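Side-chain contacts in polyhedrin (Antheraea mylitta cypovirus 4, PDB 5A8S), which forms the crystalline matrix of cypovirus polyhedra, the microcrystalline occlusion bodies that probably shelter embedded virus particles outside the insect host: residues V41-Y46 against A229-I234; Q45-R50 against E106-R111; P81-N84 against G90-Y93; D221-A226 against Y233-G238. All blocks are in the same frame, centred on the assembly; numbering follows the deposited sequence.

How the contacts relate
Contacts 1 and 4 lie together in the core, their centres about 6 Å apart, and share Y233 on the short strand 233-234, whose side chain touches F43 of strand 38-45 and V222, I223 and A226 of helix 219-228. Contact 2 begins where strand 38-45 runs out into its turn, about 18 Å from contact 1, and contact 3 lies about 15 Å further on, between centres. R82 joins these outer two through salt bridges to E106 and D109. Along the chain, contact 3 is nested inside the loops closed by contacts 1 and 2, which start from the same stretch; contact 4 ends on the stretch that closes contact 1. Polyhedrin thus joins a hydrophobic core to charge-linked peripheral loops.

Contact 1: V41-Y46 against A229-I234; sequences VVFAQY and AHIAYI
V41 and I231 face each other with CA atoms 8.3 Å apart, and F43 and Y233 at 9.0 Å, so side chains alone fill the gap between strand 38-45 and the segment 229-234. The strand belongs to the six-stranded antiparallel sheet of the polyhedrin core, and the contact covers part of one face of that sheet with residues from the C-terminal part of the chain. F43 and Y233 form a T-shaped pair: the CD1-CE1 edge of the tyrosine comes down over one face of the phenylalanine, with centroids 4.9 Å apart and planes at 69°. Y233 CD1 sits toward the rim of that face, 3.7 Å from F43 CD2. On the opposite face of the F43 ring lies CG1 of V41, two residues back on the same strand, so the ring is clamped from both sides. I231 supplies the third element, reaching the plane of F43 at its edge. Its CG1 lies between the backbone N and the carbonyl carbon (chi1 59°), and the extended chain beyond carries CD1 to F43 CZ at 3.9 Å. The Y233 hydroxyl, at the far end of its ring, is hydrogen-bonded to E219, while W144 of the second subunit packs on I231. The closest approach is also the tightest packed: V41 CG2 meets I231 CD1 at 3.4 Å, less than a usual methyl-methyl separation.

Contact 2: Q45-R50 against E106-R111; sequences QYPSGR and EPYDTR
Y46 and P47 lean against the backbone carbonyls of R111 and T110, at the point where the turn after strand 38-45 meets the loop 106-111. This is the close part of the contact. Y46 CE1 lies 3.2 Å from R111 O, which approaches the ring obliquely, and P47 CG comes within 3.3 Å of T110 O. With CG anti to the carbonyl carbon (chi1 -62°), the Y46 ring is swung to the R111 carbonyl, and its hydroxyl goes on to a hydrogen bond with L71 O.

Toward the surface the fit is looser. P47 CG approaches Y108 obliquely, nearest to CE1 at 4.1 Å, and a water joins the two backbones, donating to T110 O at 2.7 Å and weakly accepting from S48 N. Each loop is braced from within. Residues Y46 to G49 form a type I turn, overlapped by an ST turn in which S48 OG accepts from R50 N. Opposite, D109 OD1 accepts from R111 N in an Asx turn, while the R111 guanidinium grips the same carboxylate side-on: NE to OD1 at 3.0 Å and NH2 to OD2 at 2.8 Å, both nearly straight and in the guanidinium plane. The doubly engaged OD1 thus ties the R111 side chain to its own backbone. The contact joins the tight connection between strands 38-45 and 51-58 to the long loop that runs from helix 92-97 to strand 115-121.

Contact 3: P81-N84 against G90-Y93; sequences PRTN and GQGY
T83 overlaps the end of the Q91 side chain with its methyl group, CG2 lying 3.2 Å from Q91 OE1. The same methyl rests 3.6 Å from G90 O, so it is held against two oxygens of the facing segment. CG2 is anti to the backbone N (chi1 -63° for OG1), which turns OG1 to the other side of the residue, toward water. There two waters bridge the segments: one donates to T83 OG1 and to G90 O, the latter at 2.6 Å, and the other donates to T83 OG1 and accepts from Y93 N. The hydroxyl is also hydrogen-bonded to D80.

The direct link comes from the amide of Q91. Its chain is bent at chi2 (-54°), which curls the amide back over the loop, and NE2 donates to N84 O at 3.0 Å, with an N-H...O angle of 148°. The oxygen lies near the amide plane, but the donor stands above the carbonyl plane of N84. NE2 also bonds to R87 O, so one amide nitrogen grips the backbone carbonyls of N84 and R87. G90 and Q91 form a G1 bulge opposite S103, and Q91 takes the N-cap position. The loop between helices 68-71 and 92-97 is thereby fastened to the start of the second helix, whose Y93 reaches the third subunit.

Contact 4: D221-A226 against Y233-G238; sequences DVIDYA and YIDQAG
V222 is the first residue of the segment to touch Y233, lying over its ring: CG1 stands over one face, 3.8 Å from the centroid and 28° off the ring normal, a CH-pi contact. It sits toward the hydroxyl end, 3.4 Å from CZ, and is brought there by its anti relation to the backbone N (chi1 174°). V222 also reaches F43 and F216 of the six-stranded sheet. I223, next in line, uses two carbons. CG1 touches Y233 CE2 at 3.8 Å, obliquely to the ring, while CD1 reaches on to D235 CB, also at 3.8 Å. One helical turn after V222, A226 sets its CB against Y233 CB at 3.7 Å, where the backbones come nearest. The three residues at i, i+1 and i+4 thus line one face of the helix and follow the tyrosine from hydroxyl end to CB. D235 begins a type I turn to G238, and its OD1 accepts from L239 N besides a weak bond from A237 N. Helix 219-228 thus packs against a short β-hairpin, its weakly bonded strand 233-234 paired antiparallel with 240-242.

Contact 1: V41-Y46 against A229-I234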
loop_
_atom_site.group_PDB
_atom_site.type_symbol
_atom_site.label_atom_id
_atom_site.label_comp_id
_atom_site.label_asym_id
_atom_site.label_seq_id
_atom_site.Cartn_x
_atom_site.Cartn_y
_atom_site.Cartn_z
ATOM N N VAL A 41 -16.504 -4.344 2.123
ATOM C CA VAL A 41 -16.794 -2.939 1.895
ATOM C C VAL A 41 -17.034 -2.212 3.215
ATOM O O VAL A 41 -17.771 -2.684 4.084
ATOM C CB VAL A 41 -18.015 -2.778 0.983
ATOM C CG1 VAL A 41 -18.202 -1.318 0.592
ATOM C CG2 VAL A 41 -17.852 -3.664 -0.272
ATOM N N VAL A 42 -16.391 -1.065 3.367
ATOM C CA VAL A 42 -16.614 -0.229 4.532
ATOM C C VAL A 42 -17.439 0.936 4.033
ATOM O O VAL A 42 -16.968 1.692 3.186
ATOM C CB VAL A 42 -15.295 0.311 5.122
ATOM C CG1 VAL A 42 -15.573 1.159 6.361
ATOM C CG2 VAL A 42 -14.336 -0.817 5.463
ATOM N N PHE A 43 -18.668 1.068 4.525
ATOM C CA PHE A 43 -19.536 2.188 4.166
ATOM C C PHE A 43 -19.526 3.223 5.304
ATOM O O PHE A 43 -20.034 2.963 6.402
ATOM C CB PHE A 43 -20.991 1.720 3.954
ATOM C CG PHE A 43 -21.196 0.778 2.781
ATOM C CD1 PHE A 43 -21.433 1.278 1.506
ATOM C CD2 PHE A 43 -21.192 -0.598 2.967
ATOM C CE1 PHE A 43 -21.650 0.424 0.431
ATOM C CE2 PHE A 43 -21.406 -1.468 1.891
ATOM C CZ PHE A 43 -21.634 -0.952 0.624
ATOM N N ALA A 44 -18.931 4.383 5.065
ATOM C CA ALA A 44 -19.007 5.470 6.033
ATOM C C ALA A 44 -20.344 6.186 5.888
ATOM O O ALA A 44 -20.756 6.535 4.777
ATOM C CB ALA A 44 -17.865 6.435 5.825
ATOM N N GLN A 45 -21.016 6.396 7.016
ATOM C CA GLN A 45 -22.292 7.098 7.060
ATOM C C GLN A 45 -22.044 8.516 7.544
ATOM O O GLN A 45 -21.624 8.707 8.678
ATOM C CB GLN A 45 -23.236 6.397 8.037
ATOM C CG GLN A 45 -24.516 7.184 8.317
ATOM C CD GLN A 45 -25.305 6.661 9.520
ATOM O OE1 GLN A 45 -24.677 5.877 10.335
ATOM N NE2 GLN A 45 -26.504 7.002 9.692
ATOM N N TYR A 46 -22.285 9.509 6.693
ATOM C CA TYR A 46 -22.024 10.897 7.086
ATOM C C TYR A 46 -23.226 11.623 7.701
ATOM O O TYR A 46 -24.378 11.302 7.412
ATOM C CB TYR A 46 -21.490 11.687 5.891
ATOM C CG TYR A 46 -20.187 11.126 5.388
ATOM C CD1 TYR A 46 -19.044 11.162 6.183
ATOM C CD2 TYR A 46 -20.098 10.538 4.135
ATOM C CE1 TYR A 46 -17.848 10.651 5.735
ATOM C CE2 TYR A 46 -18.901 10.021 3.678
ATOM C CZ TYR A 46 -17.784 10.064 4.486
ATOM O OH TYR A 46 -16.590 9.560 4.039
ATOM N N ALA A 229 -23.581 -5.214 -6.348
ATOM C CA ALA A 229 -22.318 -5.875 -6.019
ATOM C C ALA A 229 -22.508 -7.199 -5.268
ATOM O O ALA A 229 -21.530 -7.880 -4.948
ATOM C CB ALA A 229 -21.461 -4.937 -5.186
ATOM N N HIS A 230 -23.757 -7.554 -4.974
ATOM C CA HIS A 230 -24.055 -8.798 -4.265
ATOM C C HIS A 230 -23.279 -8.879 -2.956
ATOM O O HIS A 230 -22.505 -9.807 -2.751
ATOM C CB HIS A 230 -23.689 -10.014 -5.121
ATOM C CG HIS A 230 -23.876 -9.800 -6.591
ATOM N ND1 HIS A 230 -25.110 -9.550 -7.152
ATOM C CD2 HIS A 230 -22.988 -9.802 -7.614
ATOM C CE1 HIS A 230 -24.974 -9.407 -8.461
ATOM N NE2 HIS A 230 -23.696 -9.552 -8.765
ATOM N N ILE A 231 -23.489 -7.910 -2.073
ATOM C CA ILE A 231 -22.815 -7.907 -0.780
ATOM C C ILE A 231 -23.812 -7.551 0.314
ATOM O O ILE A 231 -24.830 -6.909 0.056
ATOM C CB ILE A 231 -21.642 -6.901 -0.777
ATOM C CG1 ILE A 231 -22.166 -5.498 -1.092
ATOM C CG2 ILE A 231 -20.571 -7.335 -1.791
ATOM C CD1 ILE A 231 -21.115 -4.424 -1.091
ATOM N N ALA A 232 -23.533 -7.992 1.535
ATOM C CA ALA A 232 -24.417 -7.730 2.657
ATOM C C ALA A 232 -24.434 -6.239 2.933
ATOM O O ALA A 232 -23.411 -5.559 2.798
ATOM C CB ALA A 232 -23.952 -8.490 3.894
ATOM N N TYR A 233 -25.594 -5.723 3.309
ATOM C CA TYR A 233 -25.682 -4.338 3.747
ATOM C C TYR A 233 -26.796 -4.195 4.770
ATOM O O TYR A 233 -27.835 -4.843 4.660
ATOM C CB TYR A 233 -25.920 -3.380 2.567
ATOM C CG TYR A 233 -25.922 -1.932 3.015
ATOM C CD1 TYR A 233 -24.752 -1.328 3.467
ATOM C CD2 TYR A 233 -27.095 -1.185 3.023
ATOM C CE1 TYR A 233 -24.742 -0.019 3.901
ATOM C CE2 TYR A 233 -27.101 0.138 3.447
ATOM C CZ TYR A 233 -25.922 0.714 3.886
ATOM O OH TYR A 233 -25.919 2.017 4.319
ATOM N N ILE A 234 -26.557 -3.357 5.776
ATOM C CA ILE A 234 -27.556 -3.050 6.798
ATOM C C ILE A 234 -27.997 -1.610 6.596
ATOM O O ILE A 234 -27.166 -0.715 6.649
ATOM C CB ILE A 234 -26.949 -3.154 8.204
ATOM C CG1 ILE A 234 -26.356 -4.544 8.429
ATOM C CG2 ILE A 234 -27.991 -2.821 9.269
ATOM C CD1 ILE A 234 -25.299 -4.563 9.523
#

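Contact 2: Q45-R50 against E106-R111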
loop_
_atom_site.group_PDB
_atom_site.type_symbol
_atom_site.label_atom_id
_atom_site.label_comp_id
_atom_site.label_asym_id
_atom_site.label_seq_id
_atom_site.Cartn_x
_atom_site.Cartn_y
_atom_site.Cartn_z
ATOM N N GLN A 45 -21.016 6.396 7.016
ATOM C CA GLN A 45 -22.292 7.098 7.060
ATOM C C GLN A 45 -22.044 8.516 7.544
ATOM O O GLN A 45 -21.624 8.707 8.678
ATOM C CB GLN A 45 -23.236 6.397 8.037
ATOM C CG GLN A 45 -24.516 7.184 8.317
ATOM C CD GLN A 45 -25.305 6.661 9.520
ATOM O OE1 GLN A 45 -24.677 5.877 10.335
ATOM N NE2 GLN A 45 -26.504 7.002 9.692
ATOM N N TYR A 46 -22.285 9.509 6.693
ATOM C CA TYR A 46 -22.024 10.897 7.086
ATOM C C TYR A 46 -23.226 11.623 7.701
ATOM O O TYR A 46 -24.378 11.302 7.412
ATOM C CB TYR A 46 -21.490 11.687 5.891
ATOM C CG TYR A 46 -20.187 11.126 5.388
ATOM C CD1 TYR A 46 -19.044 11.162 6.183
ATOM C CD2 TYR A 46 -20.098 10.538 4.135
ATOM C CE1 TYR A 46 -17.848 10.651 5.735
ATOM C CE2 TYR A 46 -18.901 10.021 3.678
ATOM C CZ TYR A 46 -17.784 10.064 4.486
ATOM O OH TYR A 46 -16.590 9.560 4.039
ATOM N N PRO A 47 -22.951 12.615 8.554
ATOM C CA PRO A 47 -23.979 13.502 9.098
ATOM C C PRO A 47 -24.871 14.080 7.993
ATOM O O PRO A 47 -26.065 14.315 8.203
ATOM C CB PRO A 47 -23.150 14.611 9.755
ATOM C CG PRO A 47 -21.917 13.894 10.223
ATOM C CD PRO A 47 -21.618 12.917 9.110
ATOM N N SER A 48 -24.292 14.280 6.814
ATOM C CA SER A 48 -24.983 14.925 5.708
ATOM C C SER A 48 -26.024 14.024 5.056
ATOM O O SER A 48 -26.752 14.460 4.165
ATOM C CB SER A 48 -23.975 15.322 4.640
ATOM O OG SER A 48 -23.486 14.159 4.002
ATOM N N GLY A 49 -26.088 12.770 5.481
ATOM C CA GLY A 49 -26.978 11.818 4.853
ATOM C C GLY A 49 -26.359 11.133 3.648
ATOM O O GLY A 49 -26.959 10.226 3.067
ATOM N N ARG A 50 -25.160 11.560 3.265
ATOM C CA ARG A 50 -24.425 10.899 2.191
ATOM C C ARG A 50 -23.565 9.771 2.780
ATOM O O ARG A 50 -23.416 9.671 3.995
ATOM C CB ARG A 50 -23.575 11.919 1.432
ATOM C CG ARG A 50 -24.397 13.105 0.933
ATOM C CD ARG A 50 -23.551 14.160 0.214
ATOM N NE ARG A 50 -22.966 13.663 -1.033
ATOM C CZ ARG A 50 -21.660 13.551 -1.266
ATOM N NH1 ARG A 50 -20.771 13.883 -0.339
ATOM N NH2 ARG A 50 -21.234 13.093 -2.433
ATOM N N GLU A 106 -14.116 24.102 13.951
ATOM C CA GLU A 106 -15.258 23.605 14.720
ATOM C C GLU A 106 -14.884 22.363 15.533
ATOM O O GLU A 106 -13.992 21.617 15.148
ATOM C CB GLU A 106 -16.430 23.285 13.781
ATOM C CG GLU A 106 -16.177 22.128 12.815
ATOM C CD GLU A 106 -15.429 22.536 11.548
ATOM O OE1 GLU A 106 -15.704 23.623 11.008
ATOM O OE2 GLU A 106 -14.576 21.758 11.073
ATOM N N PRO A 107 -15.568 22.138 16.668
ATOM C CA PRO A 107 -15.252 20.937 17.453
ATOM C C PRO A 107 -15.433 19.629 16.682
ATOM O O PRO A 107 -14.631 18.705 16.840
ATOM C CB PRO A 107 -16.235 21.023 18.626
ATOM C CG PRO A 107 -16.429 22.530 18.815
ATOM C CD PRO A 107 -16.459 23.064 17.396
ATOM N N TYR A 108 -16.483 19.543 15.872
ATOM C CA TYR A 108 -16.767 18.338 15.101
ATOM C C TYR A 108 -16.836 18.708 13.629
ATOM O O TYR A 108 -17.790 19.325 13.175
ATOM C CB TYR A 108 -18.088 17.694 15.540
ATOM C CG TYR A 108 -18.356 16.353 14.875
ATOM C CD1 TYR A 108 -18.869 16.284 13.583
ATOM C CD2 TYR A 108 -18.074 15.157 15.537
ATOM C CE1 TYR A 108 -19.102 15.059 12.967
ATOM C CE2 TYR A 108 -18.305 13.926 14.936
ATOM C CZ TYR A 108 -18.819 13.880 13.649
ATOM O OH TYR A 108 -19.049 12.653 13.056
ATOM N N ASP A 109 -15.794 18.350 12.888
ATOM C CA ASP A 109 -15.792 18.539 11.448
ATOM C C ASP A 109 -16.906 17.667 10.897
ATOM O O ASP A 109 -16.844 16.451 11.035
ATOM C CB ASP A 109 -14.429 18.123 10.871
ATOM C CG ASP A 109 -14.272 18.513 9.424
ATOM O OD1 ASP A 109 -15.243 18.341 8.657
ATOM O OD2 ASP A 109 -13.184 18.999 9.059
ATOM N N THR A 110 -17.932 18.272 10.293
ATOM C CA THR A 110 -19.155 17.527 9.985
ATOM C C THR A 110 -18.976 16.552 8.827
ATOM O O THR A 110 -19.872 15.770 8.511
ATOM C CB THR A 110 -20.356 18.459 9.720
ATOM O OG1 THR A 110 -20.042 19.364 8.663
ATOM C CG2 THR A 110 -20.710 19.256 10.990
ATOM N N ARG A 111 -17.802 16.595 8.210
ATOM C CA ARG A 111 -17.409 15.603 7.221
ATOM C C ARG A 111 -16.973 14.292 7.865
ATOM O O ARG A 111 -16.766 13.298 7.173
ATOM C CB ARG A 111 -16.244 16.136 6.384
ATOM C CG ARG A 111 -16.585 17.327 5.514
ATOM C CD ARG A 111 -15.324 17.847 4.832
ATOM N NE ARG A 111 -14.293 18.215 5.801
ATOM C CZ ARG A 111 -13.029 18.460 5.480
ATOM N NH1 ARG A 111 -12.641 18.371 4.216
ATOM N NH2 ARG A 111 -12.155 18.802 6.415
HETATM O O HOH W 1 -21.390 15.122 6.435
#

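Contact 3: P81-N84 against G90-Y93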
loop_
_atom_site.group_PDB
_atom_site.type_symbol
_atom_site.label_atom_id
_atom_site.label_comp_id
_atom_site.label_asym_id
_atom_site.label_seq_id
_atom_site.Cartn_x
_atom_site.Cartn_y
_atom_site.Cartn_z
ATOM N N PRO A 81 -8.425 18.546 0.759
ATOM C CA PRO A 81 -8.344 19.797 -0.003
ATOM C C PRO A 81 -8.813 21.020 0.788
ATOM O O PRO A 81 -8.373 22.133 0.506
ATOM C CB PRO A 81 -9.289 19.570 -1.185
ATOM C CG PRO A 81 -9.596 18.128 -1.215
ATOM C CD PRO A 81 -9.321 17.559 0.134
ATOM N N ARG A 82 -9.705 20.827 1.752
ATOM C CA ARG A 82 -10.210 21.955 2.529
ATOM C C ARG A 82 -9.094 22.616 3.329
ATOM O O ARG A 82 -9.111 23.827 3.558
ATOM C CB ARG A 82 -11.304 21.509 3.507
ATOM C CG ARG A 82 -11.683 22.613 4.529
ATOM C CD ARG A 82 -12.510 22.096 5.720
ATOM N NE ARG A 82 -13.104 23.205 6.475
ATOM C CZ ARG A 82 -13.666 23.093 7.676
ATOM N NH1 ARG A 82 -13.717 21.915 8.277
ATOM N NH2 ARG A 82 -14.182 24.165 8.278
ATOM N N THR A 83 -8.130 21.800 3.745
ATOM C CA THR A 83 -7.180 22.165 4.788
ATOM C C THR A 83 -5.752 22.257 4.255
ATOM O O THR A 83 -5.071 21.239 4.130
ATOM C CB THR A 83 -7.201 21.097 5.913
ATOM O OG1 THR A 83 -8.502 21.046 6.534
ATOM C CG2 THR A 83 -6.123 21.387 6.962
ATOM N N ASN A 84 -5.307 23.466 3.925
ATOM C CA ASN A 84 -3.919 23.684 3.529
ATOM C C ASN A 84 -3.052 23.667 4.784
ATOM O O ASN A 84 -3.174 24.540 5.627
ATOM C CB ASN A 84 -3.779 25.017 2.801
ATOM C CG ASN A 84 -2.363 25.281 2.326
ATOM O OD1 ASN A 84 -1.388 24.844 2.945
ATOM N ND2 ASN A 84 -2.239 26.008 1.227
ATOM N N GLY A 90 -7.266 26.427 10.960
ATOM C CA GLY A 90 -7.999 25.411 10.223
ATOM C C GLY A 90 -7.434 24.000 10.295
ATOM O O GLY A 90 -7.872 23.118 9.556
ATOM N N GLN A 91 -6.477 23.768 11.188
ATOM C CA GLN A 91 -5.854 22.450 11.302
ATOM C C GLN A 91 -6.618 21.585 12.300
ATOM O O GLN A 91 -6.191 21.407 13.433
ATOM C CB GLN A 91 -4.396 22.588 11.723
ATOM C CG GLN A 91 -3.607 23.555 10.837
ATOM C CD GLN A 91 -3.709 23.208 9.366
ATOM O OE1 GLN A 91 -3.781 22.033 8.989
ATOM N NE2 GLN A 91 -3.732 24.234 8.521
ATOM N N GLY A 92 -7.757 21.053 11.873
ATOM C CA GLY A 92 -8.572 20.227 12.751
ATOM C C GLY A 92 -7.963 18.849 12.945
ATOM O O GLY A 92 -7.949 18.303 14.043
ATOM N N TYR A 93 -7.463 18.266 11.867
ATOM C CA TYR A 93 -6.808 16.967 11.964
ATOM C C TYR A 93 -5.629 17.020 12.940
ATOM O O TYR A 93 -5.494 16.157 13.808
ATOM C CB TYR A 93 -6.335 16.523 10.584
ATOM C CG TYR A 93 -5.321 15.399 10.600
ATOM C CD1 TYR A 93 -5.706 14.070 10.813
ATOM C CD2 TYR A 93 -3.978 15.665 10.371
ATOM C CE1 TYR A 93 -4.752 13.038 10.803
ATOM C CE2 TYR A 93 -3.041 14.667 10.362
ATOM C CZ TYR A 93 -3.421 13.359 10.578
ATOM O OH TYR A 93 -2.442 12.394 10.548
HETATM O O HOH W 2 -8.697 19.673 9.413
HETATM O O HOH W 3 -9.741 23.287 7.694
#

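Contact 4: D221-A226 against Y233-G238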
loop_
_atom_site.group_PDB
_atom_site.type_symbol
_atom_site.label_atom_id
_atom_site.label_comp_id
_atom_site.label_asym_id
_atom_site.label_seq_id
_atom_site.Cartn_x
_atom_site.Cartn_y
_atom_site.Cartn_z
ATOM N N ASP A 221 -29.153 4.958 -2.787
ATOM C CA ASP A 221 -28.142 4.666 -3.796
ATOM C C ASP A 221 -27.118 3.678 -3.235
ATOM O O ASP A 221 -26.573 2.863 -3.977
ATOM C CB ASP A 221 -27.462 5.953 -4.267
ATOM C CG ASP A 221 -28.397 6.865 -5.084
ATOM O OD1 ASP A 221 -29.627 6.624 -5.161
ATOM O OD2 ASP A 221 -27.889 7.844 -5.661
ATOM N N VAL A 222 -26.866 3.743 -1.930
ATOM C CA VAL A 222 -25.954 2.798 -1.277
ATOM C C VAL A 222 -26.537 1.404 -1.389
ATOM O O VAL A 222 -25.838 0.425 -1.652
ATOM C CB VAL A 222 -25.769 3.123 0.232
ATOM C CG1 VAL A 222 -24.944 2.042 0.938
ATOM C CG2 VAL A 222 -25.102 4.490 0.415
ATOM N N ILE A 223 -27.840 1.317 -1.175
ATOM C CA ILE A 223 -28.514 0.037 -1.131
ATOM C C ILE A 223 -28.517 -0.551 -2.532
ATOM O O ILE A 223 -28.282 -1.750 -2.727
ATOM C CB ILE A 223 -29.940 0.196 -0.573
ATOM C CG1 ILE A 223 -29.878 0.511 0.927
ATOM C CG2 ILE A 223 -30.758 -1.067 -0.805
ATOM C CD1 ILE A 223 -31.181 1.049 1.488
ATOM N N ASP A 224 -28.738 0.306 -3.520
ATOM C CA ASP A 224 -28.622 -0.129 -4.896
ATOM C C ASP A 224 -27.229 -0.673 -5.219
ATOM O O ASP A 224 -27.095 -1.712 -5.864
ATOM C CB ASP A 224 -28.927 1.008 -5.845
ATOM C CG ASP A 224 -28.942 0.541 -7.264
ATOM O OD1 ASP A 224 -29.890 -0.185 -7.613
ATOM O OD2 ASP A 224 -27.996 0.859 -8.009
ATOM N N TYR A 225 -26.197 0.037 -4.771
ATOM C CA TYR A 225 -24.821 -0.400 -4.988
ATOM C C TYR A 225 -24.622 -1.779 -4.380
ATOM O O TYR A 225 -23.993 -2.639 -4.992
ATOM C CB TYR A 225 -23.831 0.591 -4.377
ATOM C CG TYR A 225 -22.390 0.324 -4.758
ATOM C CD1 TYR A 225 -21.852 0.874 -5.915
ATOM C CD2 TYR A 225 -21.569 -0.466 -3.966
ATOM C CE1 TYR A 225 -20.535 0.645 -6.278
ATOM C CE2 TYR A 225 -20.239 -0.702 -4.318
ATOM C CZ TYR A 225 -19.733 -0.146 -5.479
ATOM O OH TYR A 225 -18.426 -0.367 -5.860
ATOM N N ALA A 226 -25.182 -2.001 -3.191
ATOM C CA ALA A 226 -24.999 -3.280 -2.489
ATOM C C ALA A 226 -25.640 -4.438 -3.247
ATOM O O ALA A 226 -25.088 -5.533 -3.292
ATOM C CB ALA A 226 -25.560 -3.207 -1.072
ATOM N N TYR A 233 -25.594 -5.723 3.309
ATOM C CA TYR A 233 -25.682 -4.338 3.747
ATOM C C TYR A 233 -26.796 -4.195 4.770
ATOM O O TYR A 233 -27.835 -4.843 4.660
ATOM C CB TYR A 233 -25.920 -3.380 2.567
ATOM C CG TYR A 233 -25.922 -1.932 3.015
ATOM C CD1 TYR A 233 -24.752 -1.328 3.467
ATOM C CD2 TYR A 233 -27.095 -1.185 3.023
ATOM C CE1 TYR A 233 -24.742 -0.019 3.901
ATOM C CE2 TYR A 233 -27.101 0.138 3.447
ATOM C CZ TYR A 233 -25.922 0.714 3.886
ATOM O OH TYR A 233 -25.919 2.017 4.319
ATOM N N ILE A 234 -26.557 -3.357 5.776
ATOM C CA ILE A 234 -27.556 -3.050 6.798
ATOM C C ILE A 234 -27.997 -1.610 6.596
ATOM O O ILE A 234 -27.166 -0.715 6.649
ATOM C CB ILE A 234 -26.949 -3.154 8.204
ATOM C CG1 ILE A 234 -26.356 -4.544 8.429
ATOM C CG2 ILE A 234 -27.991 -2.821 9.269
ATOM C CD1 ILE A 234 -25.299 -4.563 9.523
ATOM N N ASP A 235 -29.287 -1.375 6.355
ATOM C CA ASP A 235 -29.743 -0.009 6.082
ATOM C C ASP A 235 -30.028 0.744 7.385
ATOM O O ASP A 235 -29.814 0.217 8.483
ATOM C CB ASP A 235 -30.956 0.007 5.133
ATOM C CG ASP A 235 -32.246 -0.492 5.788
ATOM O OD1 ASP A 235 -32.255 -0.778 7.003
ATOM O OD2 ASP A 235 -33.275 -0.577 5.076
ATOM N N GLN A 236 -30.506 1.976 7.264
ATOM C CA GLN A 236 -30.714 2.832 8.426
ATOM C C GLN A 236 -31.741 2.236 9.386
ATOM O O GLN A 236 -31.709 2.512 10.589
ATOM C CB GLN A 236 -31.137 4.239 7.980
ATOM C CG GLN A 236 -31.419 5.206 9.120
ATOM C CD GLN A 236 -30.191 5.490 9.966
ATOM O OE1 GLN A 236 -29.487 6.526 9.622
ATOM N NE2 GLN A 236 -29.882 4.748 10.923
ATOM N N ALA A 237 -32.645 1.409 8.866
ATOM C CA ALA A 237 -33.653 0.773 9.706
ATOM C C ALA A 237 -33.102 -0.460 10.441
ATOM O O ALA A 237 -33.816 -1.094 11.203
ATOM C CB ALA A 237 -34.876 0.392 8.869
ATOM N N GLY A 238 -31.837 -0.798 10.199
ATOM C CA GLY A 238 -31.212 -1.951 10.824
ATOM C C GLY A 238 -31.508 -3.268 10.118
ATOM O O GLY A 238 -31.172 -4.342 10.610
#